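Local coordinates for erythrocyte binding antigen 140 (Plasmodium falciparum, PDB 4GF2), which probably binds a sialic-acid-bearing receptor, glycophorin C, on the host erythrocyte surface during invasion by the malaria parasite, at residues W326-C340 with L531-Y543. The protein carries 3 engineered substitutions. Numbering follows the deposited sequence.
Sequences WNCAGTFTNKFPGTC and LKKSEYEKQVDKY. Engineered in segment 326-340: Ala-329 (natural residue Thr). With GOL (glycerol), chain I.
In the second Duffy-binding-like (DBL) domain, a disulfide-closed loop rests on helix 518-548, and the Cys-328/Cys-340 bridge itself faces that helix. Cys-340 SG lies 3.8 Å from Gln-539 CG, while Cys-328 CB meets Lys-538 CD at 3.4 Å, so both half-cystines touch helix side chains. Backbone proximity is greatest at Gly-338, in the type II turn from Phe-336 to Thr-339: its CA stands 4.4 Å from Lys-538 CA. Gly-338, at positive phi (100°), also brings its CA to 4.1 Å from Lys-542 CB. The carbonyl O of Gly-338 receives a CA-H...O contact from Gln-539 CA at 3.3 Å. Lys-542 leaves the helix with CG anti to its backbone N (chi1 173°), which carries its chain, straight as far as CE and bent at the last torsion, beside Thr-339; CD and CE are each 3.5 Å from Thr-339 OG1. Its NZ comes near the edge of the Phe-336 ring but has its salt bridge with Asp-546 and a cation-pi contact with Phe-479. At the other end, Lys-532 NZ meets the syn lone pair of Glu-535 OE1 in a salt bridge and comes 3.7 Å from Trp-326 CD1, the two side chains crossing nearly at right angles. Direct polar bonding between loop and helix gives way to water: one molecule links Trp-326 N to Glu-535 OE2, another Cys-340 N to Gln-539 OE1. Glycerol, probably from crystallisation, joins Ser-534 OG to Lys-538 NZ. Helix 478-508 packs against both segments: its Trp-486 meets Trp-326 edge-to-face and donates to Glu-535, while Asp-489 accepts from Trp-326 NE1; helix 563-570 lines helix 518-548 at Tyr-536 and Val-540.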
ATOM      1  N   TRP A 326     -34.901  -2.680 -13.937  1.00 58.60           N
ATOM      2  CA  TRP A 326     -33.863  -3.588 -14.390  1.00 52.86           C
ATOM      3  C   TRP A 326     -33.491  -3.212 -15.816  1.00 48.62           C
ATOM      4  O   TRP A 326     -34.352  -2.847 -16.613  1.00 49.66           O
ATOM      5  CB  TRP A 326     -34.349  -5.033 -14.310  1.00 52.64           C
ATOM      6  CG  TRP A 326     -34.350  -5.551 -12.909  1.00 51.77           C
ATOM      7  CD1 TRP A 326     -35.185  -5.177 -11.895  1.00 52.86           C
ATOM      8  CD2 TRP A 326     -33.465  -6.530 -12.358  1.00 50.42           C
ATOM      9  NE1 TRP A 326     -34.876  -5.866 -10.749  1.00 52.28           N
ATOM     10  CE2 TRP A 326     -33.822  -6.703 -11.006  1.00 50.63           C
ATOM     11  CE3 TRP A 326     -32.406  -7.280 -12.877  1.00 49.64           C
ATOM     12  CZ2 TRP A 326     -33.156  -7.594 -10.167  1.00 50.92           C
ATOM     13  CZ3 TRP A 326     -31.749  -8.165 -12.043  1.00 49.20           C
ATOM     14  CH2 TRP A 326     -32.126  -8.313 -10.703  1.00 50.63           C
ATOM     15  N   ASN A 327     -32.202  -3.284 -16.124  1.00 44.16           N
ATOM     16  CA  ASN A 327     -31.703  -2.906 -17.436  1.00 45.38           C
ATOM     17  C   ASN A 327     -31.374  -4.129 -18.279  1.00 48.27           C
ATOM     18  O   ASN A 327     -30.400  -4.825 -18.016  1.00 47.03           O
ATOM     19  CB  ASN A 327     -30.467  -2.017 -17.286  1.00 43.94           C
ATOM     20  CG  ASN A 327     -29.825  -1.674 -18.615  1.00 46.63           C
ATOM     21  OD1 ASN A 327     -30.436  -1.820 -19.673  1.00 51.46           O
ATOM     22  ND2 ASN A 327     -28.583  -1.214 -18.568  1.00 44.29           N
ATOM     23  N   CYS A 328     -32.191  -4.379 -19.298  1.00 51.97           N
ATOM     24  CA  CYS A 328     -31.992  -5.517 -20.193  1.00 52.49           C
ATOM     25  C   CYS A 328     -31.605  -5.053 -21.597  1.00 54.11           C
ATOM     26  O   CYS A 328     -31.852  -5.761 -22.572  1.00 55.46           O
ATOM     27  CB  CYS A 328     -33.274  -6.356 -20.294  1.00 53.67           C
ATOM     28  SG  CYS A 328     -34.046  -6.823 -18.720  1.00 69.68           S
ATOM     29  N   ALA A 329     -30.999  -3.873 -21.707  1.00 52.52           N
ATOM     30  CA  ALA A 329     -30.747  -3.283 -23.022  1.00 51.72           C
ATOM     31  C   ALA A 329     -29.428  -2.513 -23.130  1.00 54.10           C
ATOM     32  O   ALA A 329     -29.303  -1.608 -23.953  1.00 57.89           O
ATOM     33  CB  ALA A 329     -31.908  -2.377 -23.405  1.00 50.02           C
ATOM     34  N   GLY A 330     -28.447  -2.870 -22.311  1.00 51.41           N
ATOM     35  CA  GLY A 330     -27.138  -2.244 -22.388  1.00 49.07           C
ATOM     36  C   GLY A 330     -26.304  -2.831 -23.513  1.00 47.20           C
ATOM     37  O   GLY A 330     -26.758  -3.727 -24.224  1.00 46.29           O
ATOM     38  N   THR A 331     -25.085  -2.327 -23.682  1.00 46.27           N
ATOM     39  CA  THR A 331     -24.182  -2.838 -24.711  1.00 45.89           C
ATOM     40  C   THR A 331     -23.775  -4.276 -24.406  1.00 43.57           C
ATOM     41  O   THR A 331     -23.414  -5.033 -25.304  1.00 44.37           O
ATOM     42  CB  THR A 331     -22.912  -1.972 -24.833  1.00 45.69           C
ATOM     43  OG1 THR A 331     -22.367  -1.736 -23.531  1.00 41.22           O
ATOM     44  CG2 THR A 331     -23.234  -0.633 -25.486  1.00 49.09           C
ATOM     45  N   PHE A 332     -23.841  -4.645 -23.130  1.00 41.95           N
ATOM     46  CA  PHE A 332     -23.511  -5.995 -22.690  1.00 42.73           C
ATOM     47  C   PHE A 332     -24.471  -7.034 -23.264  1.00 45.86           C
ATOM     48  O   PHE A 332     -24.169  -8.226 -23.261  1.00 48.78           O
ATOM     49  CB  PHE A 332     -23.529  -6.076 -21.165  1.00 41.35           C
ATOM     50  CG  PHE A 332     -24.870  -5.779 -20.559  1.00 42.34           C
ATOM     51  CD1 PHE A 332     -25.817  -6.778 -20.422  1.00 43.62           C
ATOM     52  CD2 PHE A 332     -25.183  -4.501 -20.127  1.00 42.71           C
ATOM     53  CE1 PHE A 332     -27.050  -6.511 -19.867  1.00 44.71           C
ATOM     54  CE2 PHE A 332     -26.418  -4.226 -19.573  1.00 43.89           C
ATOM     55  CZ  PHE A 332     -27.351  -5.234 -19.441  1.00 44.62           C
ATOM     56  N   THR A 333     -25.622  -6.590 -23.758  1.00 46.74           N
ATOM     57  CA  THR A 333     -26.576  -7.506 -24.372  1.00 49.54           C
ATOM     58  C   THR A 333     -26.099  -7.965 -25.749  1.00 51.91           C
ATOM     59  O   THR A 333     -26.682  -8.872 -26.344  1.00 53.57           O
ATOM     60  CB  THR A 333     -27.980  -6.878 -24.505  1.00 52.74           C
ATOM     61  OG1 THR A 333     -27.950  -5.807 -25.457  1.00 55.93           O
ATOM     62  CG2 THR A 333     -28.468  -6.363 -23.157  1.00 51.76           C
ATOM     63  N   ASN A 334     -25.041  -7.343 -26.259  1.00 53.94           N
ATOM     64  CA  ASN A 334     -24.450  -7.785 -27.517  1.00 60.10           C
ATOM     65  C   ASN A 334     -23.805  -9.161 -27.353  1.00 61.40           C
ATOM     66  O   ASN A 334     -24.122 -10.094 -28.091  1.00 63.56           O
ATOM     67  CB  ASN A 334     -23.422  -6.770 -28.027  1.00 66.32           C
ATOM     68  CG  ASN A 334     -24.039  -5.416 -28.354  1.00 74.39           C
ATOM     69  OD1 ASN A 334     -23.560  -4.378 -27.895  1.00 79.24           O
ATOM     70  ND2 ASN A 334     -25.103  -5.421 -29.153  1.00 77.63           N
ATOM     71  N   LYS A 335     -22.910  -9.288 -26.377  1.00 63.09           N
ATOM     72  CA  LYS A 335     -22.246 -10.560 -26.111  1.00 68.53           C
ATOM     73  C   LYS A 335     -23.099 -11.465 -25.220  1.00 66.14           C
ATOM     74  O   LYS A 335     -23.048 -12.686 -25.340  1.00 72.84           O
ATOM     75  CB  LYS A 335     -20.885 -10.330 -25.451  1.00 74.54           C
ATOM     76  CG  LYS A 335     -20.080 -11.609 -25.236  1.00 82.21           C
ATOM     77  CD  LYS A 335     -19.019 -11.448 -24.153  1.00 85.21           C
ATOM     78  CE  LYS A 335     -17.642 -11.155 -24.726  1.00 88.22           C
ATOM     79  NZ  LYS A 335     -16.597 -11.160 -23.663  1.00 87.10           N
ATOM     80  N   PHE A 336     -23.880 -10.863 -24.327  1.00 57.34           N
ATOM     81  CA  PHE A 336     -24.688 -11.629 -23.385  1.00 52.54           C
ATOM     82  C   PHE A 336     -26.170 -11.283 -23.473  1.00 48.98           C
ATOM     83  O   PHE A 336     -26.736 -10.732 -22.526  1.00 47.70           O
ATOM     84  CB  PHE A 336     -24.216 -11.380 -21.954  1.00 52.76           C
ATOM     85  CG  PHE A 336     -22.774 -11.723 -21.718  1.00 56.73           C
ATOM     86  CD1 PHE A 336     -22.379 -13.040 -21.554  1.00 61.23           C
ATOM     87  CD2 PHE A 336     -21.816 -10.726 -21.643  1.00 56.94           C
ATOM     88  CE1 PHE A 336     -21.052 -13.356 -21.328  1.00 63.01           C
ATOM     89  CE2 PHE A 336     -20.490 -11.036 -21.416  1.00 58.65           C
ATOM     90  CZ  PHE A 336     -20.108 -12.353 -21.259  1.00 61.32           C
ATOM     91  N   PRO A 337     -26.815 -11.622 -24.599  1.00 48.20           N
ATOM     92  CA  PRO A 337     -28.252 -11.365 -24.746  1.00 49.62           C
ATOM     93  C   PRO A 337     -29.078 -12.125 -23.712  1.00 54.07           C
ATOM     94  O   PRO A 337     -28.764 -13.274 -23.403  1.00 57.10           O
ATOM     95  CB  PRO A 337     -28.559 -11.874 -26.157  1.00 48.68           C
ATOM     96  CG  PRO A 337     -27.507 -12.883 -26.431  1.00 48.16           C
ATOM     97  CD  PRO A 337     -26.271 -12.380 -25.737  1.00 47.76           C
ATOM     98  N   GLY A 338     -30.114 -11.478 -23.183  1.00 54.52           N
ATOM     99  CA  GLY A 338     -30.996 -12.092 -22.205  1.00 55.16           C
ATOM    100  C   GLY A 338     -30.682 -11.689 -20.773  1.00 53.26           C
ATOM    101  O   GLY A 338     -31.439 -11.996 -19.852  1.00 55.42           O
ATOM    102  N   THR A 339     -29.563 -10.999 -20.586  1.00 50.01           N
ATOM    103  CA  THR A 339     -29.128 -10.572 -19.264  1.00 49.02           C
ATOM    104  C   THR A 339     -29.873  -9.319 -18.806  1.00 48.10           C
ATOM    105  O   THR A 339     -30.112  -8.403 -19.590  1.00 47.33           O
ATOM    106  CB  THR A 339     -27.613 -10.274 -19.257  1.00 49.50           C
ATOM    107  OG1 THR A 339     -26.881 -11.475 -19.538  1.00 53.04           O
ATOM    108  CG2 THR A 339     -27.175  -9.721 -17.906  1.00 47.47           C
ATOM    109  N   CYS A 340     -30.238  -9.284 -17.530  1.00 48.00           N
ATOM    110  CA  CYS A 340     -30.862  -8.102 -16.948  1.00 47.52           C
ATOM    111  C   CYS A 340     -30.047  -7.617 -15.753  1.00 45.37           C
ATOM    112  O   CYS A 340     -29.914  -8.314 -14.747  1.00 45.83           O
ATOM    113  CB  CYS A 340     -32.306  -8.404 -16.538  1.00 48.94           C
ATOM    114  SG  CYS A 340     -33.433  -8.601 -17.940  1.00 65.52           S
ATOM    115  N   LEU A 531     -44.028  -5.378 -18.106  1.00 68.46           N
ATOM    116  CA  LEU A 531     -42.609  -5.064 -18.128  1.00 65.44           C
ATOM    117  C   LEU A 531     -41.811  -6.197 -17.496  1.00 65.43           C
ATOM    118  O   LEU A 531     -40.769  -6.598 -18.014  1.00 66.11           O
ATOM    119  CB  LEU A 531     -42.335  -3.753 -17.389  1.00 64.15           C
ATOM    120  CG  LEU A 531     -40.858  -3.391 -17.215  1.00 63.04           C
ATOM    121  CD1 LEU A 531     -40.173  -3.219 -18.563  1.00 61.90           C
ATOM    122  CD2 LEU A 531     -40.705  -2.133 -16.369  1.00 66.01           C
ATOM    123  N   LYS A 532     -42.305  -6.716 -16.377  1.00 65.79           N
ATOM    124  CA  LYS A 532     -41.613  -7.783 -15.671  1.00 64.36           C
ATOM    125  C   LYS A 532     -41.681  -9.071 -16.481  1.00 62.83           C
ATOM    126  O   LYS A 532     -40.766  -9.894 -16.434  1.00 60.64           O
ATOM    127  CB  LYS A 532     -42.216  -8.000 -14.279  1.00 67.42           C
ATOM    128  CG  LYS A 532     -42.260  -6.749 -13.401  1.00 68.89           C
ATOM    129  CD  LYS A 532     -40.885  -6.125 -13.183  1.00 66.97           C
ATOM    130  CE  LYS A 532     -40.009  -6.970 -12.273  1.00 64.29           C
ATOM    131  NZ  LYS A 532     -38.687  -6.325 -12.030  1.00 61.20           N
ATOM    132  N   LYS A 533     -42.767  -9.238 -17.229  1.00 64.87           N
ATOM    133  CA  LYS A 533     -42.943 -10.418 -18.065  1.00 67.86           C
ATOM    134  C   LYS A 533     -41.866 -10.490 -19.140  1.00 64.51           C
ATOM    135  O   LYS A 533     -41.310 -11.557 -19.396  1.00 65.46           O
ATOM    136  CB  LYS A 533     -44.326 -10.412 -18.718  1.00 75.16           C
ATOM    137  CG  LYS A 533     -44.577 -11.603 -19.627  1.00 81.52           C
ATOM    138  CD  LYS A 533     -45.951 -11.536 -20.276  1.00 88.43           C
ATOM    139  CE  LYS A 533     -46.145 -12.653 -21.291  1.00 93.90           C
ATOM    140  NZ  LYS A 533     -46.069 -14.009 -20.676  1.00 96.89           N
ATOM    141  N   SER A 534     -41.569  -9.360 -19.771  1.00 61.49           N
ATOM    142  CA  SER A 534     -40.522  -9.328 -20.786  1.00 60.85           C
ATOM    143  C   SER A 534     -39.152  -9.599 -20.165  1.00 55.95           C
ATOM    144  O   SER A 534     -38.339 -10.323 -20.742  1.00 54.12           O
ATOM    145  CB  SER A 534     -40.526  -7.998 -21.550  1.00 65.78           C
ATOM    146  OG  SER A 534     -40.427  -6.884 -20.684  1.00 67.94           O
ATOM    147  N   GLU A 535     -38.910  -9.039 -18.984  1.00 54.53           N
ATOM    148  CA  GLU A 535     -37.648  -9.252 -18.286  1.00 53.85           C
ATOM    149  C   GLU A 535     -37.485 -10.735 -17.988  1.00 57.34           C
ATOM    150  O   GLU A 535     -36.417 -11.315 -18.192  1.00 59.24           O
ATOM    151  CB  GLU A 535     -37.616  -8.463 -16.980  1.00 52.61           C
ATOM    152  CG  GLU A 535     -37.634  -6.959 -17.159  1.00 52.65           C
ATOM    153  CD  GLU A 535     -37.772  -6.227 -15.837  1.00 54.28           C
ATOM    154  OE1 GLU A 535     -37.884  -6.903 -14.795  1.00 54.35           O
ATOM    155  OE2 GLU A 535     -37.765  -4.979 -15.840  1.00 55.47           O
ATOM    156  N   TYR A 536     -38.565 -11.336 -17.502  1.00 58.10           N
ATOM    157  CA  TYR A 536     -38.595 -12.757 -17.194  1.00 58.71           C
ATOM    158  C   TYR A 536     -38.266 -13.589 -18.426  1.00 60.56           C
ATOM    159  O   TYR A 536     -37.435 -14.492 -18.371  1.00 61.21           O
ATOM    160  CB  TYR A 536     -39.976 -13.136 -16.660  1.00 60.85           C
ATOM    161  CG  TYR A 536     -40.198 -14.621 -16.505  1.00 65.02           C
ATOM    162  CD1 TYR A 536     -39.832 -15.281 -15.339  1.00 66.88           C
ATOM    163  CD2 TYR A 536     -40.782 -15.364 -17.519  1.00 67.50           C
ATOM    164  CE1 TYR A 536     -40.039 -16.641 -15.190  1.00 70.23           C
ATOM    165  CE2 TYR A 536     -40.992 -16.723 -17.380  1.00 70.75           C
ATOM    166  CZ  TYR A 536     -40.620 -17.355 -16.214  1.00 72.27           C
ATOM    167  OH  TYR A 536     -40.826 -18.708 -16.073  1.00 75.39           O
ATOM    168  N   GLU A 537     -38.920 -13.272 -19.539  1.00 61.73           N
ATOM    169  CA  GLU A 537     -38.743 -14.020 -20.778  1.00 64.40           C
ATOM    170  C   GLU A 537     -37.305 -13.957 -21.272  1.00 62.57           C
ATOM    171  O   GLU A 537     -36.746 -14.965 -21.705  1.00 62.04           O
ATOM    172  CB  GLU A 537     -39.684 -13.488 -21.857  1.00 68.24           C
ATOM    173  CG  GLU A 537     -41.141 -13.850 -21.629  1.00 74.56           C
ATOM    174  CD  GLU A 537     -42.062 -13.230 -22.661  1.00 81.46           C
ATOM    175  OE1 GLU A 537     -41.631 -12.280 -23.347  1.00 84.12           O
ATOM    176  OE2 GLU A 537     -43.213 -13.697 -22.788  1.00 84.77           O
ATOM    177  N   LYS A 538     -36.714 -12.768 -21.211  1.00 62.30           N
ATOM    178  CA  LYS A 538     -35.328 -12.586 -21.624  1.00 61.98           C
ATOM    179  C   LYS A 538     -34.410 -13.523 -20.851  1.00 58.72           C
ATOM    180  O   LYS A 538     -33.659 -14.299 -21.441  1.00 59.48           O
ATOM    181  CB  LYS A 538     -34.884 -11.137 -21.402  1.00 63.01           C
ATOM    182  CG  LYS A 538     -35.394 -10.155 -22.448  1.00 67.34           C
ATOM    183  CD  LYS A 538     -34.819  -8.762 -22.218  1.00 67.85           C
ATOM    184  CE  LYS A 538     -35.222  -7.789 -23.318  1.00 71.51           C
ATOM    185  NZ  LYS A 538     -36.683  -7.500 -23.315  1.00 73.73           N
ATOM    186  N   GLN A 539     -34.482 -13.450 -19.528  1.00 55.86           N
ATOM    187  CA  GLN A 539     -33.579 -14.209 -18.671  1.00 56.67           C
ATOM    188  C   GLN A 539     -33.829 -15.708 -18.742  1.00 62.64           C
ATOM    189  O   GLN A 539     -32.894 -16.505 -18.667  1.00 65.45           O
ATOM    190  CB  GLN A 539     -33.710 -13.729 -17.231  1.00 53.84           C
ATOM    191  CG  GLN A 539     -33.238 -12.306 -17.030  1.00 51.38           C
ATOM    192  CD  GLN A 539     -33.628 -11.768 -15.679  1.00 51.27           C
ATOM    193  OE1 GLN A 539     -32.803 -11.668 -14.773  1.00 50.64           O
ATOM    194  NE2 GLN A 539     -34.899 -11.424 -15.531  1.00 52.61           N
ATOM    195  N   VAL A 540     -35.091 -16.092 -18.880  1.00 64.59           N
ATOM    196  CA  VAL A 540     -35.439 -17.496 -19.034  1.00 66.74           C
ATOM    197  C   VAL A 540     -34.803 -18.050 -20.302  1.00 67.49           C
ATOM    198  O   VAL A 540     -34.302 -19.176 -20.320  1.00 70.41           O
ATOM    199  CB  VAL A 540     -36.965 -17.688 -19.094  1.00 68.33           C
ATOM    200  CG1 VAL A 540     -37.322 -19.001 -19.781  1.00 72.31           C
ATOM    201  CG2 VAL A 540     -37.555 -17.634 -17.694  1.00 67.15           C
ATOM    202  N   ASP A 541     -34.820 -17.248 -21.360  1.00 65.35           N
ATOM    203  CA  ASP A 541     -34.286 -17.672 -22.645  1.00 66.84           C
ATOM    204  C   ASP A 541     -32.792 -17.937 -22.530  1.00 63.64           C
ATOM    205  O   ASP A 541     -32.289 -18.932 -23.049  1.00 65.22           O
ATOM    206  CB  ASP A 541     -34.551 -16.602 -23.705  1.00 70.01           C
ATOM    207  CG  ASP A 541     -34.232 -17.078 -25.107  1.00 78.94           C
ATOM    208  OD1 ASP A 541     -34.574 -18.233 -25.440  1.00 85.52           O
ATOM    209  OD2 ASP A 541     -33.640 -16.294 -25.879  1.00 79.94           O
ATOM    210  N   LYS A 542     -32.085 -17.045 -21.844  1.00 60.71           N
ATOM    211  CA  LYS A 542     -30.646 -17.192 -21.664  1.00 61.34           C
ATOM    212  C   LYS A 542     -30.338 -18.390 -20.779  1.00 65.09           C
ATOM    213  O   LYS A 542     -29.455 -19.190 -21.089  1.00 69.28           O
ATOM    214  CB  LYS A 542     -30.044 -15.926 -21.049  1.00 57.70           C
ATOM    215  CG  LYS A 542     -28.578 -16.072 -20.667  1.00 55.54           C
ATOM    216  CD  LYS A 542     -28.002 -14.773 -20.133  1.00 51.25           C
ATOM    217  CE  LYS A 542     -26.619 -14.985 -19.533  1.00 49.76           C
ATOM    218  NZ  LYS A 542     -25.628 -15.468 -20.535  1.00 50.45           N
ATOM    219  N   TYR A 543     -31.066 -18.506 -19.675  1.00 64.23           N
ATOM    220  CA  TYR A 543     -30.876 -19.610 -18.749  1.00 66.44           C
ATOM    221  C   TYR A 543     -31.031 -20.933 -19.489  1.00 72.06           C
ATOM    222  O   TYR A 543     -30.266 -21.870 -19.272  1.00 75.25           O
ATOM    223  CB  TYR A 543     -31.887 -19.521 -17.607  1.00 66.83           C
ATOM    224  CG  TYR A 543     -31.855 -20.702 -16.665  1.00 70.81           C
ATOM    225  CD1 TYR A 543     -32.563 -21.865 -16.951  1.00 75.12           C
ATOM    226  CD2 TYR A 543     -31.121 -20.656 -15.486  1.00 70.97           C
ATOM    227  CE1 TYR A 543     -32.538 -22.948 -16.093  1.00 78.21           C
ATOM    228  CE2 TYR A 543     -31.091 -21.732 -14.621  1.00 73.90           C
ATOM    229  CZ  TYR A 543     -31.802 -22.876 -14.929  1.00 77.47           C
ATOM    230  OH  TYR A 543     -31.775 -23.952 -14.072  1.00 81.16           O
TER
HETATM  231  C1  GOL I 808     -35.209  -3.102 -20.901  1.00 86.68           C
HETATM  232  O1  GOL I 808     -35.365  -2.854 -19.522  1.00 86.14           O
HETATM  233  C2  GOL I 808     -36.514  -3.655 -21.462  1.00 87.00           C
HETATM  234  O2  GOL I 808     -37.539  -2.695 -21.330  1.00 87.19           O
HETATM  235  C3  GOL I 808     -36.894  -4.931 -20.719  1.00 87.31           C
HETATM  236  O3  GOL I 808     -37.965  -5.567 -21.378  1.00 87.21           O
HETATM  237  O   HOH W   1     -37.712  -3.258 -13.694  1.00 42.33           O
HETATM  238  O   HOH W   2     -30.218 -11.097 -15.267  1.00 51.46           O